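Local coordinates for protein Cap5O (PDB 3OJO) that acts as the NAD-dependent UDP-N-acetyl-mannosamine dehydrogenase of capsular polysaccharide biosynthesis in Staphylococcus aureus, at residues Tyr100-Ile105 and Phe276-Asp281; Thr135-Val140 and Gly181-Ala186; Phe149-Asp154 and Lys185-Ala190; Asn296-Tyr301 and Tyr420-Ile425; Ala300-Thr305 and Leu379-His384. All coordinates share one frame; numbering follows the deposited sequence.

Interaction 1: Tyr100-Ile105 and Phe276-Asp281; sequences YRSCDI and FIIAKD
Ile278 packs over one face of the Tyr100 ring and has the largest buried area of the contact. Its CG1 stands 4.1 Å from the centroid of the Tyr100 ring and 24° off the ring normal, a CH-pi contact displaced toward the rim. Because CG1 of Ile278 is anti to the carbonyl carbon (chi1 -57°) while CG2 is anti to the backbone N, the two branches spread over different parts of the tyrosine. CG2 of Ile278 sits 3.8 Å from CE2 of Tyr100, farther out along the ring, and CD1 of Ile278, at the end of an extended chain, comes to 3.8 Å from Tyr100 CB. The same CD1 also meets Ser102, whose OG is 3.3 Å away. That hydroxyl is hydrogen-bonded to the carbonyl O of Val272, so the methyl rests against an oxygen already engaged elsewhere.

The contact joins the loop between strand 86-89 and helix 106-115 of the NAD-binding domain to the short, weakly bonded helix 275-280 of the central part. Close by, the Cys103-Cys269 disulfide ties the 100-105 loop to the chain just before that helix, and Asp281 reaches Asn238 of the second subunit by a hydrogen bond. No hydrogen bond crosses between 100-105 and 276-281; cohesion there comes from dispersion and the fit of a branched aliphatic chain to an aromatic face.

Interaction 2: Thr135-Val140 and Gly181-Ala186; sequences TMDDFV and GGVTKA
A water molecule bridges Asp137 and Val183, donating to the carbonyl O of Val183 at 2.8 Å and to OD2 of Asp137 at 3.1 Å. OD2 of Asp137 also has a weak, long ion pair with Arg209, so the carboxylate is addressed both by the water and, more distantly, by a positive charge, which would probably help to keep it ionised. Beside this bridge the same oxygen rests on the valine itself, with OD2 of Asp137 3.6 Å from CG1 of Val183; the two side chains run past one another in opposite senses.

The second methyl of Val183 serves the apolar half of the contact. With CG1 anti to the backbone N (chi1 176°), CG2 is left to face Met136, and it comes to 4.0 Å from Met136 CB. The methionine chain is bent at both chi2 and chi3, and its side chain packs on Leu157 and His159. Val183 therefore touches helix 135-145 by two separate methyls, one against a carboxylate and one against an aliphatic stem.

Both segments belong to the Rossmann-type NAD-binding domain. Met136 and Asp137 lie in the first turn of helix 135-145, and Val183 in the short link from strand 178-182 to helix 185-195, where Thr184 is the N-cap residue; Leu157 of strand 156-159 and Ala208 of helix 208-238 each touch both Met136 and Val183.

Interaction 3: Phe149-Asp154 and Lys185-Ala190; sequences FTIGED and KACIEA
Cys187 lays its sulfur against the branch methyl of Ile151, with SG of Cys187 3.7 Å from CG2 of Ile151. The sulfur is anti to the carbonyl carbon of its own residue (chi1 -62°), which also brings it to 4.0 Å from the backbone N of Gly152. One residue earlier on the helix, Ala186 presses its CB to 3.4 Å from the carbonyl O of Gly152. The glycine thus meets sulfur and methyl, both from the helix side, with its backbone alone, and its CA approaches to 5.1 Å from the CA of Ala186.

Thr150-Glu153 form a type II beta turn: Thr150 O accepts from Glu153 N at 3.2 Å, and Gly152 fills the third position with a positive phi of 95°. Asp154 N adds a second bond to Thr150 O. The turn lies in the loop leading from helix 135-145 into strand 156-159 of the Rossmann-type domain, and it packs on the first turn of helix 185-195, which Thr184 caps through the backbone N of Cys187. Tyr156 of the strand touches Ala186 and Cys187, while Ile151 also packs on Ile144 of helix 135-145 and on Leu157.

Interaction 4: Asn296-Tyr301 and Tyr420-Ile425; sequences NSMPAY and YNYGNI
Tyr301 and Tyr422 meet through their rings, CE2 of Tyr301 lying 3.8 Å from CE1 of Tyr422. The approach is at the edge of the Tyr301 ring, close to its plane, whereas the Tyr422 ring is met obliquely, and the two side chains run antiparallel past one another. Tyr301 projects with CG anti to its backbone N (chi1 178°), which carries the ring out from the helix to the tyrosine of the C-terminal loop.

The aliphatic part is supplied by Met298, one helical turn before Tyr301. Its chain bends at both chi2 and chi3, bringing the terminal methyl CE to 4.0 Å from CZ of Tyr422 and to 3.4 Å from OH of Tyr422. The methionine lies slantwise to the tyrosine.

The polar end of Tyr422 looks elsewhere for its bond: OH is hydrogen-bonded to the carbonyl O of Gly262, so the buried hydroxyl is satisfied although no hydrogen bond joins the two segments. On helix 208-238, Asn230 touches Met298 and Asn237 touches Tyr301, while Thr233 touches Tyr422.

Helix 286-312 is kinked at Pro299, where the N atoms of residues 299 and 300 lack bonds to the preceding turn. Tyr422 follows strand 418-420, an outer strand of a five-stranded parallel sheet, so the contact folds the C-terminal loop of this alpha/beta domain, of Rossmann-like topology, back onto the helix that leads into it.

Interaction 5: Ala300-Thr305 and Leu379-His384; sequences AYVVDT and LILSDH
Val302 has CG1 anti to its backbone N (chi1 168°), which points that methyl from the helix toward Leu379 and Leu381. Leu379 likewise extends CG anti to N (chi1 -169°), and the two leucines bring methyls to the same valine branch. CD2 of Leu381 comes to 3.9 Å from CG1 of Val302; CD2 of Leu379 lies 4.1 Å from that carbon, and CD1 of Leu379 is 4.2 Å away. A single methyl thus meets three leucine methyls, with Leu381 running past the valine in the opposite sense and Leu379 lying across it at a slant. All three residues are buried and no hydrogen bond passes between the segments.

Helix 286-312 here packs on the parallel sheet of the UDP-binding domain, an alpha/beta fold. Leu379 and Leu381, two apart at the end of strand 377-380 and just beyond it, present the same side to helix 286-312, while Ile380 between them points to the other side and touches Val410. Ile340 of helix 336-346 packs on both Val302 and Leu381, and Phe404 of the adjoining strand 402-405 reaches Leu379.

Within the helix, Tyr301 O takes two bonds from Thr305: the backbone N at 3.0 Å and the hydroxyl OG1 at 2.7 Å, the two arriving from opposite faces of the carbonyl plane. The hydroxyl is tilted 27° from that plane, and OG1 also lies over one face of the Tyr301 ring near its rim. Thr305 in turn packs on Phe404.

Four of the contacts form two pairs; along the chain interaction 1 opens before interactions 2 and 3 and closes after them, ahead of interactions 4 and 5. Interactions 2 and 3, centres 9 Å apart, share Lys185 and Ala186 at the start of helix 185-195; Thr184 touches Gly152 between them. Interactions 4 and 5, centres 6 Å apart, share Ala300 and Tyr301, with Tyr422 touching Val302. Interactions 2 and 4 are about 43 Å apart between centres, on opposite sides of the chain's centre. One pair thus lies in the NAD-binding domain and the other packs helix 286-312 on the C-terminal domain, while interaction 1, touching interaction 2 through Ile105 and Phe139, joins the NAD-binding and central regions.

Interaction 1: Tyr100-Ile105 and Phe276-Asp281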
# COMPACT_ATOMS: atom_id res chain seq x y z
N TYR B 100 2.08 13.97 11.37
CA TYR B 100 1.00 13.08 10.92
C TYR B 100 -0.03 13.70 9.98
O TYR B 100 -0.79 12.95 9.35
CB TYR B 100 0.26 12.52 12.16
CG TYR B 100 1.10 11.61 13.02
CD1 TYR B 100 1.19 10.24 12.75
CD2 TYR B 100 1.82 12.10 14.10
CE1 TYR B 100 1.97 9.40 13.54
CE2 TYR B 100 2.62 11.27 14.89
CZ TYR B 100 2.69 9.91 14.60
OH TYR B 100 3.47 9.08 15.37
N ARG B 101 -0.06 15.05 9.89
CA ARG B 101 -1.05 15.84 9.15
C ARG B 101 -2.50 15.42 9.54
O ARG B 101 -3.21 14.69 8.84
CB ARG B 101 -0.74 16.01 7.64
CG ARG B 101 -1.39 15.01 6.70
CD ARG B 101 -1.12 15.30 5.25
NE ARG B 101 -1.35 14.09 4.46
CZ ARG B 101 -1.47 14.05 3.14
NH1 ARG B 101 -1.40 15.17 2.43
NH2 ARG B 101 -1.68 12.90 2.53
N SER B 102 -2.86 15.81 10.76
CA SER B 102 -4.17 15.53 11.30
C SER B 102 -5.13 16.58 10.79
O SER B 102 -4.72 17.70 10.44
CB SER B 102 -4.12 15.55 12.82
OG SER B 102 -4.01 14.23 13.31
N CYS B 103 -6.40 16.22 10.72
CA CYS B 103 -7.45 17.14 10.31
C CYS B 103 -7.74 18.07 11.46
O CYS B 103 -7.83 17.63 12.61
CB CYS B 103 -8.71 16.40 9.90
SG CYS B 103 -8.52 15.20 8.55
N ASP B 104 -7.90 19.36 11.16
CA ASP B 104 -8.27 20.32 12.18
C ASP B 104 -9.81 20.42 12.20
O ASP B 104 -10.40 20.86 11.21
CB ASP B 104 -7.58 21.67 11.91
CG ASP B 104 -7.85 22.75 12.93
OD1 ASP B 104 -7.69 23.94 12.59
OD2 ASP B 104 -8.25 22.41 14.07
N ILE B 105 -10.45 19.98 13.31
CA ILE B 105 -11.91 20.00 13.48
C ILE B 105 -12.46 21.32 14.05
O ILE B 105 -13.66 21.40 14.33
CB ILE B 105 -12.45 18.80 14.27
CG1 ILE B 105 -11.94 18.78 15.73
CG2 ILE B 105 -12.37 17.47 13.50
CD1 ILE B 105 -12.85 18.16 16.75
N PHE B 276 -5.81 10.69 20.85
CA PHE B 276 -5.61 9.26 21.08
C PHE B 276 -4.39 8.61 20.43
O PHE B 276 -3.57 8.01 21.14
CB PHE B 276 -6.87 8.45 20.74
CG PHE B 276 -8.10 8.74 21.56
CD1 PHE B 276 -8.34 8.06 22.75
CD2 PHE B 276 -9.07 9.64 21.11
CE1 PHE B 276 -9.49 8.31 23.50
CE2 PHE B 276 -10.22 9.89 21.86
CZ PHE B 276 -10.42 9.22 23.05
N ILE B 277 -4.26 8.71 19.09
CA ILE B 277 -3.18 8.05 18.33
C ILE B 277 -1.96 8.90 17.93
O ILE B 277 -1.24 8.56 16.98
CB ILE B 277 -3.72 7.12 17.20
CG1 ILE B 277 -4.65 7.91 16.24
CG2 ILE B 277 -4.40 5.87 17.81
CD1 ILE B 277 -4.96 7.26 14.98
N ILE B 278 -1.70 9.99 18.68
CA ILE B 278 -0.55 10.89 18.52
C ILE B 278 -0.07 11.27 19.93
O ILE B 278 1.11 11.08 20.25
CB ILE B 278 -0.79 12.15 17.62
CG1 ILE B 278 -1.26 11.78 16.20
CG2 ILE B 278 0.49 13.03 17.56
CD1 ILE B 278 -1.78 12.93 15.38
N ALA B 279 -0.99 11.82 20.76
CA ALA B 279 -0.72 12.23 22.13
C ALA B 279 -0.71 11.05 23.12
O ALA B 279 0.02 11.11 24.11
CB ALA B 279 -1.72 13.28 22.58
N LYS B 280 -1.50 9.98 22.87
CA LYS B 280 -1.57 8.84 23.79
C LYS B 280 -0.97 7.50 23.35
O LYS B 280 -0.59 6.71 24.22
CB LYS B 280 -2.98 8.68 24.40
CG LYS B 280 -3.52 9.91 25.17
CD LYS B 280 -2.55 10.57 26.19
CE LYS B 280 -2.28 9.79 27.46
NZ LYS B 280 -1.28 10.49 28.32
N ASP B 281 -0.89 7.23 22.02
CA ASP B 281 -0.31 5.99 21.46
C ASP B 281 0.36 6.22 20.06
O ASP B 281 -0.11 5.69 19.04
CB ASP B 281 -1.37 4.86 21.43
CG ASP B 281 -0.82 3.45 21.53
OD1 ASP B 281 0.39 3.29 21.83
OD2 ASP B 281 -1.61 2.50 21.35

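Interaction 2: Thr135-Val140 and Gly181-Ala186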
# COMPACT_ATOMS: atom_id res chain seq x y z
N THR B 135 -15.13 11.75 16.07
CA THR B 135 -15.57 13.16 16.18
C THR B 135 -17.07 13.22 16.47
O THR B 135 -17.50 13.98 17.33
CB THR B 135 -15.22 13.92 14.89
OG1 THR B 135 -13.80 14.00 14.78
CG2 THR B 135 -15.82 15.33 14.84
N MET B 136 -17.85 12.42 15.74
CA MET B 136 -19.30 12.40 15.91
C MET B 136 -19.69 11.93 17.31
O MET B 136 -20.43 12.62 18.00
CB MET B 136 -19.97 11.54 14.82
CG MET B 136 -19.85 12.12 13.43
SD MET B 136 -20.36 13.85 13.26
CE MET B 136 -22.11 13.71 13.44
N ASP B 137 -19.09 10.82 17.75
CA ASP B 137 -19.31 10.18 19.03
C ASP B 137 -18.70 10.90 20.24
O ASP B 137 -19.37 11.02 21.27
CB ASP B 137 -18.85 8.71 18.98
CG ASP B 137 -19.72 7.83 18.10
OD1 ASP B 137 -19.32 7.55 16.93
OD2 ASP B 137 -20.82 7.44 18.56
N ASP B 138 -17.43 11.34 20.15
CA ASP B 138 -16.71 11.94 21.28
C ASP B 138 -16.68 13.47 21.35
O ASP B 138 -16.32 14.01 22.40
CB ASP B 138 -15.27 11.39 21.37
CG ASP B 138 -15.11 9.89 21.52
OD1 ASP B 138 -16.15 9.19 21.71
OD2 ASP B 138 -13.96 9.41 21.46
N PHE B 139 -17.02 14.16 20.24
CA PHE B 139 -16.97 15.62 20.18
C PHE B 139 -18.30 16.27 19.84
O PHE B 139 -18.65 17.27 20.48
CB PHE B 139 -15.89 16.09 19.19
CG PHE B 139 -14.45 15.82 19.58
CD1 PHE B 139 -13.93 14.53 19.53
CD2 PHE B 139 -13.59 16.86 19.92
CE1 PHE B 139 -12.60 14.28 19.86
CE2 PHE B 139 -12.26 16.62 20.24
CZ PHE B 139 -11.77 15.33 20.21
N VAL B 140 -19.03 15.74 18.85
CA VAL B 140 -20.32 16.30 18.43
C VAL B 140 -21.41 15.89 19.44
O VAL B 140 -22.05 16.77 20.02
CB VAL B 140 -20.66 16.00 16.94
CG1 VAL B 140 -22.03 16.54 16.55
CG2 VAL B 140 -19.60 16.56 16.01
N GLY B 181 -23.18 7.63 7.65
CA GLY B 181 -22.68 7.21 8.95
C GLY B 181 -23.45 7.84 10.09
O GLY B 181 -23.13 8.95 10.51
N GLY B 182 -24.46 7.12 10.59
CA GLY B 182 -25.27 7.58 11.71
C GLY B 182 -24.70 7.17 13.06
O GLY B 182 -24.04 6.14 13.17
N VAL B 183 -24.95 8.00 14.10
CA VAL B 183 -24.48 7.71 15.46
C VAL B 183 -25.32 6.55 16.01
O VAL B 183 -24.81 5.70 16.74
CB VAL B 183 -24.49 8.97 16.37
CG1 VAL B 183 -24.11 8.63 17.81
CG2 VAL B 183 -23.56 10.02 15.82
N THR B 184 -26.62 6.51 15.62
CA THR B 184 -27.60 5.48 15.95
C THR B 184 -28.22 5.00 14.63
O THR B 184 -28.01 5.63 13.58
CB THR B 184 -28.70 6.02 16.90
OG1 THR B 184 -29.57 6.92 16.20
CG2 THR B 184 -28.14 6.66 18.18
N LYS B 185 -28.99 3.90 14.69
CA LYS B 185 -29.68 3.34 13.52
C LYS B 185 -30.79 4.32 13.05
O LYS B 185 -31.09 4.39 11.85
CB LYS B 185 -30.21 1.92 13.82
CG LYS B 185 -29.09 0.88 14.09
CD LYS B 185 -29.49 -0.25 15.10
CE LYS B 185 -28.41 -1.29 15.38
NZ LYS B 185 -27.75 -1.14 16.72
N ALA B 186 -31.34 5.13 13.98
CA ALA B 186 -32.36 6.15 13.69
C ALA B 186 -31.75 7.31 12.89
O ALA B 186 -32.40 7.81 11.96
CB ALA B 186 -32.98 6.66 14.98
O HOH W 1 -22.11 5.03 17.18

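Interaction 3: Phe149-Asp154 and Lys185-Ala190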
# COMPACT_ATOMS: atom_id res chain seq x y z
N PHE B 149 -30.90 17.26 24.82
CA PHE B 149 -31.01 16.34 23.69
C PHE B 149 -30.49 14.91 23.88
O PHE B 149 -29.51 14.68 24.60
CB PHE B 149 -30.41 16.97 22.42
CG PHE B 149 -31.23 18.07 21.77
CD1 PHE B 149 -32.37 17.76 21.04
CD2 PHE B 149 -30.83 19.40 21.86
CE1 PHE B 149 -33.13 18.78 20.44
CE2 PHE B 149 -31.58 20.41 21.25
CZ PHE B 149 -32.72 20.09 20.53
N THR B 150 -31.17 13.96 23.19
CA THR B 150 -30.89 12.52 23.15
C THR B 150 -30.74 12.12 21.68
O THR B 150 -31.68 12.28 20.90
CB THR B 150 -31.96 11.74 23.95
OG1 THR B 150 -31.85 12.13 25.32
CG2 THR B 150 -31.80 10.22 23.85
N ILE B 151 -29.54 11.65 21.32
CA ILE B 151 -29.18 11.28 19.94
C ILE B 151 -29.93 10.02 19.50
O ILE B 151 -29.87 9.00 20.19
CB ILE B 151 -27.63 11.23 19.73
CG1 ILE B 151 -26.99 12.63 19.87
CG2 ILE B 151 -27.25 10.65 18.36
CD1 ILE B 151 -26.64 13.05 21.01
N GLY B 152 -30.64 10.14 18.38
CA GLY B 152 -31.45 9.05 17.83
C GLY B 152 -32.89 9.14 18.26
O GLY B 152 -33.74 8.40 17.75
N GLU B 153 -33.18 10.06 19.20
CA GLU B 153 -34.51 10.30 19.76
C GLU B 153 -34.97 11.72 19.43
O GLU B 153 -35.93 11.89 18.67
CB GLU B 153 -34.51 10.04 21.28
CG GLU B 153 -35.76 9.34 21.76
CD GLU B 153 -35.60 8.55 23.05
OE1 GLU B 153 -34.96 7.48 23.01
OE2 GLU B 153 -36.25 8.93 24.05
N ASP B 154 -34.27 12.74 19.99
CA ASP B 154 -34.56 14.16 19.82
C ASP B 154 -33.90 14.78 18.58
O ASP B 154 -34.53 15.59 17.90
CB ASP B 154 -34.16 14.95 21.08
CG ASP B 154 -34.69 14.43 22.39
OD1 ASP B 154 -35.90 14.14 22.47
OD2 ASP B 154 -33.92 14.38 23.37
N LYS B 185 -28.99 3.90 14.69
CA LYS B 185 -29.68 3.34 13.52
C LYS B 185 -30.79 4.32 13.05
O LYS B 185 -31.09 4.39 11.85
CB LYS B 185 -30.21 1.92 13.82
CG LYS B 185 -29.09 0.88 14.09
CD LYS B 185 -29.49 -0.25 15.10
CE LYS B 185 -28.41 -1.29 15.38
NZ LYS B 185 -27.75 -1.14 16.72
N ALA B 186 -31.34 5.13 13.98
CA ALA B 186 -32.36 6.15 13.69
C ALA B 186 -31.75 7.31 12.89
O ALA B 186 -32.40 7.81 11.96
CB ALA B 186 -32.98 6.66 14.98
N CYS B 187 -30.50 7.70 13.25
CA CYS B 187 -29.69 8.74 12.60
C CYS B 187 -29.46 8.37 11.14
O CYS B 187 -29.62 9.22 10.25
CB CYS B 187 -28.37 8.95 13.33
SG CYS B 187 -28.53 9.53 15.05
N ILE B 188 -29.18 7.07 10.89
CA ILE B 188 -28.99 6.50 9.55
C ILE B 188 -30.24 6.74 8.70
O ILE B 188 -30.12 7.13 7.53
CB ILE B 188 -28.57 5.00 9.60
CG1 ILE B 188 -27.24 4.82 10.36
CG2 ILE B 188 -28.46 4.41 8.20
CD1 ILE B 188 -26.95 3.38 10.95
N GLU B 189 -31.43 6.50 9.27
CA GLU B 189 -32.72 6.68 8.59
C GLU B 189 -32.99 8.14 8.24
O GLU B 189 -33.47 8.43 7.13
CB GLU B 189 -33.88 6.08 9.40
CG GLU B 189 -33.86 4.56 9.47
CD GLU B 189 -33.83 3.82 8.14
OE1 GLU B 189 -34.68 4.12 7.27
OE2 GLU B 189 -32.94 2.95 7.97
N ALA B 190 -32.63 9.06 9.17
CA ALA B 190 -32.76 10.50 9.00
C ALA B 190 -31.85 11.01 7.85
O ALA B 190 -32.28 11.85 7.05
CB ALA B 190 -32.44 11.21 10.30

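Interaction 4: Asn296-Tyr301 and Tyr420-Ile425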
# COMPACT_ATOMS: atom_id res chain seq x y z
N ASN B 296 7.13 14.39 3.00
CA ASN B 296 7.57 15.73 3.38
C ASN B 296 9.00 16.03 2.90
O ASN B 296 9.33 17.19 2.69
CB ASN B 296 7.51 15.91 4.91
CG ASN B 296 6.12 16.09 5.48
OD1 ASN B 296 5.16 16.46 4.79
ND2 ASN B 296 5.99 15.81 6.75
N SER B 297 9.84 14.98 2.75
CA SER B 297 11.23 15.11 2.33
C SER B 297 11.41 15.24 0.81
O SER B 297 12.53 15.56 0.37
CB SER B 297 12.04 13.91 2.85
OG SER B 297 11.80 12.76 2.05
N MET B 298 10.35 14.96 0.00
CA MET B 298 10.42 15.04 -1.46
C MET B 298 10.69 16.44 -2.00
O MET B 298 11.61 16.56 -2.81
CB MET B 298 9.28 14.33 -2.17
CG MET B 298 9.25 12.85 -1.91
SD MET B 298 10.79 11.97 -2.25
CE MET B 298 10.83 12.06 -4.05
N PRO B 299 10.05 17.53 -1.48
CA PRO B 299 10.45 18.87 -1.94
C PRO B 299 11.96 19.13 -1.85
O PRO B 299 12.54 19.56 -2.84
CB PRO B 299 9.62 19.80 -1.03
CG PRO B 299 8.39 19.01 -0.75
CD PRO B 299 8.91 17.61 -0.53
N ALA B 300 12.60 18.79 -0.72
CA ALA B 300 14.06 18.96 -0.53
C ALA B 300 14.88 18.05 -1.48
O ALA B 300 15.93 18.48 -1.97
CB ALA B 300 14.44 18.69 0.92
N TYR B 301 14.38 16.82 -1.75
CA TYR B 301 14.99 15.87 -2.68
C TYR B 301 14.99 16.44 -4.11
O TYR B 301 15.99 16.32 -4.82
CB TYR B 301 14.29 14.49 -2.61
CG TYR B 301 14.84 13.47 -3.58
CD1 TYR B 301 15.98 12.74 -3.28
CD2 TYR B 301 14.25 13.28 -4.83
CE1 TYR B 301 16.53 11.85 -4.19
CE2 TYR B 301 14.77 12.37 -5.74
CZ TYR B 301 15.91 11.66 -5.42
OH TYR B 301 16.42 10.78 -6.34
N TYR B 420 14.02 14.36 -18.86
CA TYR B 420 14.27 13.48 -17.74
C TYR B 420 13.03 13.26 -16.86
O TYR B 420 12.17 14.13 -16.74
CB TYR B 420 15.47 13.94 -16.90
CG TYR B 420 16.76 14.06 -17.69
CD1 TYR B 420 17.08 15.22 -18.38
CD2 TYR B 420 17.70 13.03 -17.68
CE1 TYR B 420 18.28 15.35 -19.09
CE2 TYR B 420 18.91 13.15 -18.37
CZ TYR B 420 19.19 14.31 -19.08
OH TYR B 420 20.36 14.44 -19.78
N ASN B 421 12.98 12.06 -16.28
CA ASN B 421 11.96 11.47 -15.40
C ASN B 421 12.62 11.26 -14.04
O ASN B 421 13.78 11.61 -13.85
CB ASN B 421 11.69 10.05 -15.93
CG ASN B 421 10.50 9.87 -16.80
OD1 ASN B 421 9.55 10.65 -16.76
ND2 ASN B 421 10.49 8.77 -17.53
N TYR B 422 11.93 10.55 -13.15
CA TYR B 422 12.50 10.05 -11.91
C TYR B 422 13.20 8.74 -12.28
O TYR B 422 14.10 8.29 -11.59
CB TYR B 422 11.38 9.79 -10.90
CG TYR B 422 11.14 10.90 -9.91
CD1 TYR B 422 12.20 11.56 -9.30
CD2 TYR B 422 9.85 11.19 -9.47
CE1 TYR B 422 11.98 12.54 -8.33
CE2 TYR B 422 9.63 12.16 -8.50
CZ TYR B 422 10.69 12.83 -7.93
OH TYR B 422 10.46 13.79 -6.98
N GLY B 423 12.75 8.15 -13.39
CA GLY B 423 13.30 6.93 -13.94
C GLY B 423 14.68 7.07 -14.54
O GLY B 423 15.42 6.10 -14.53
N ASN B 424 15.06 8.23 -15.06
CA ASN B 424 16.38 8.35 -15.71
C ASN B 424 17.21 9.57 -15.32
O ASN B 424 18.23 9.82 -15.97
CB ASN B 424 16.22 8.32 -17.23
CG ASN B 424 15.34 9.42 -17.78
OD1 ASN B 424 14.47 9.18 -18.60
ND2 ASN B 424 15.50 10.63 -17.29
N ILE B 425 16.78 10.33 -14.30
CA ILE B 425 17.51 11.52 -13.87
C ILE B 425 19.01 11.28 -13.52
O ILE B 425 19.84 12.15 -13.79
CB ILE B 425 16.71 12.42 -12.87
CG1 ILE B 425 17.35 13.81 -12.64
CG2 ILE B 425 16.39 11.70 -11.56
CD1 ILE B 425 17.39 14.73 -13.86

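Interaction 5: Ala300-Thr305 and Leu379-His384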
# COMPACT_ATOMS: atom_id res chain seq x y z
N ALA B 300 12.60 18.79 -0.72
CA ALA B 300 14.06 18.96 -0.53
C ALA B 300 14.88 18.05 -1.48
O ALA B 300 15.93 18.48 -1.97
CB ALA B 300 14.44 18.69 0.92
N TYR B 301 14.38 16.82 -1.75
CA TYR B 301 14.99 15.87 -2.68
C TYR B 301 14.99 16.44 -4.11
O TYR B 301 15.99 16.32 -4.82
CB TYR B 301 14.29 14.49 -2.61
CG TYR B 301 14.84 13.47 -3.58
CD1 TYR B 301 15.98 12.74 -3.28
CD2 TYR B 301 14.25 13.28 -4.83
CE1 TYR B 301 16.53 11.85 -4.19
CE2 TYR B 301 14.77 12.37 -5.74
CZ TYR B 301 15.91 11.66 -5.42
OH TYR B 301 16.42 10.78 -6.34
N VAL B 302 13.87 17.06 -4.52
CA VAL B 302 13.69 17.71 -5.83
C VAL B 302 14.64 18.93 -5.92
O VAL B 302 15.33 19.08 -6.93
CB VAL B 302 12.20 18.07 -6.08
CG1 VAL B 302 12.01 18.98 -7.29
CG2 VAL B 302 11.36 16.80 -6.24
N VAL B 303 14.69 19.75 -4.85
CA VAL B 303 15.55 20.93 -4.75
C VAL B 303 17.05 20.51 -4.87
O VAL B 303 17.77 21.11 -5.67
CB VAL B 303 15.23 21.78 -3.48
CG1 VAL B 303 16.28 22.86 -3.23
CG2 VAL B 303 13.83 22.41 -3.57
N ASP B 304 17.48 19.46 -4.14
CA ASP B 304 18.84 18.95 -4.18
C ASP B 304 19.20 18.44 -5.58
O ASP B 304 20.32 18.67 -6.05
CB ASP B 304 19.05 17.85 -3.11
CG ASP B 304 20.24 16.93 -3.38
OD1 ASP B 304 21.40 17.40 -3.24
OD2 ASP B 304 20.01 15.75 -3.77
N THR B 305 18.24 17.79 -6.26
CA THR B 305 18.43 17.29 -7.63
C THR B 305 18.56 18.47 -8.61
O THR B 305 19.41 18.44 -9.50
CB THR B 305 17.32 16.30 -7.99
OG1 THR B 305 17.25 15.28 -6.99
CG2 THR B 305 17.52 15.67 -9.35
N LEU B 379 11.37 22.80 -14.66
CA LEU B 379 11.00 21.88 -13.60
C LEU B 379 9.50 21.61 -13.60
O LEU B 379 8.72 22.50 -13.25
CB LEU B 379 11.51 22.41 -12.24
CG LEU B 379 11.46 21.48 -11.04
CD1 LEU B 379 12.23 20.17 -11.28
CD2 LEU B 379 11.98 22.18 -9.80
N ILE B 380 9.09 20.37 -13.96
CA ILE B 380 7.67 20.02 -13.94
C ILE B 380 7.22 19.38 -12.59
O ILE B 380 7.60 18.26 -12.25
CB ILE B 380 7.18 19.26 -15.19
CG1 ILE B 380 7.80 19.87 -16.46
CG2 ILE B 380 5.65 19.26 -15.24
CD1 ILE B 380 7.31 19.34 -17.72
N LEU B 381 6.40 20.13 -11.85
CA LEU B 381 5.91 19.80 -10.51
C LEU B 381 4.41 19.53 -10.40
O LEU B 381 3.99 19.00 -9.37
CB LEU B 381 6.34 20.88 -9.49
CG LEU B 381 7.80 21.28 -9.43
CD1 LEU B 381 7.97 22.39 -8.47
CD2 LEU B 381 8.70 20.10 -9.06
N SER B 382 3.63 19.82 -11.48
CA SER B 382 2.18 19.54 -11.56
C SER B 382 1.82 18.80 -12.84
O SER B 382 2.46 19.04 -13.86
CB SER B 382 1.36 20.83 -11.44
OG SER B 382 1.64 21.47 -10.21
N ASP B 383 0.83 17.91 -12.78
CA ASP B 383 0.41 17.13 -13.95
C ASP B 383 -0.80 17.78 -14.71
O ASP B 383 -1.80 17.12 -15.00
CB ASP B 383 0.19 15.63 -13.60
CG ASP B 383 -0.86 15.32 -12.55
OD1 ASP B 383 -1.41 16.28 -11.95
OD2 ASP B 383 -1.12 14.13 -12.31
N HIS B 384 -0.66 19.08 -15.04
CA HIS B 384 -1.65 19.83 -15.80
C HIS B 384 -1.75 19.26 -17.21
O HIS B 384 -0.72 18.93 -17.81
CB HIS B 384 -1.26 21.31 -15.87
CG HIS B 384 -1.30 22.01 -14.55
ND1 HIS B 384 -2.38 21.87 -13.70
CD2 HIS B 384 -0.42 22.87 -14.01
CE1 HIS B 384 -2.11 22.63 -12.65
NE2 HIS B 384 -0.94 23.26 -12.79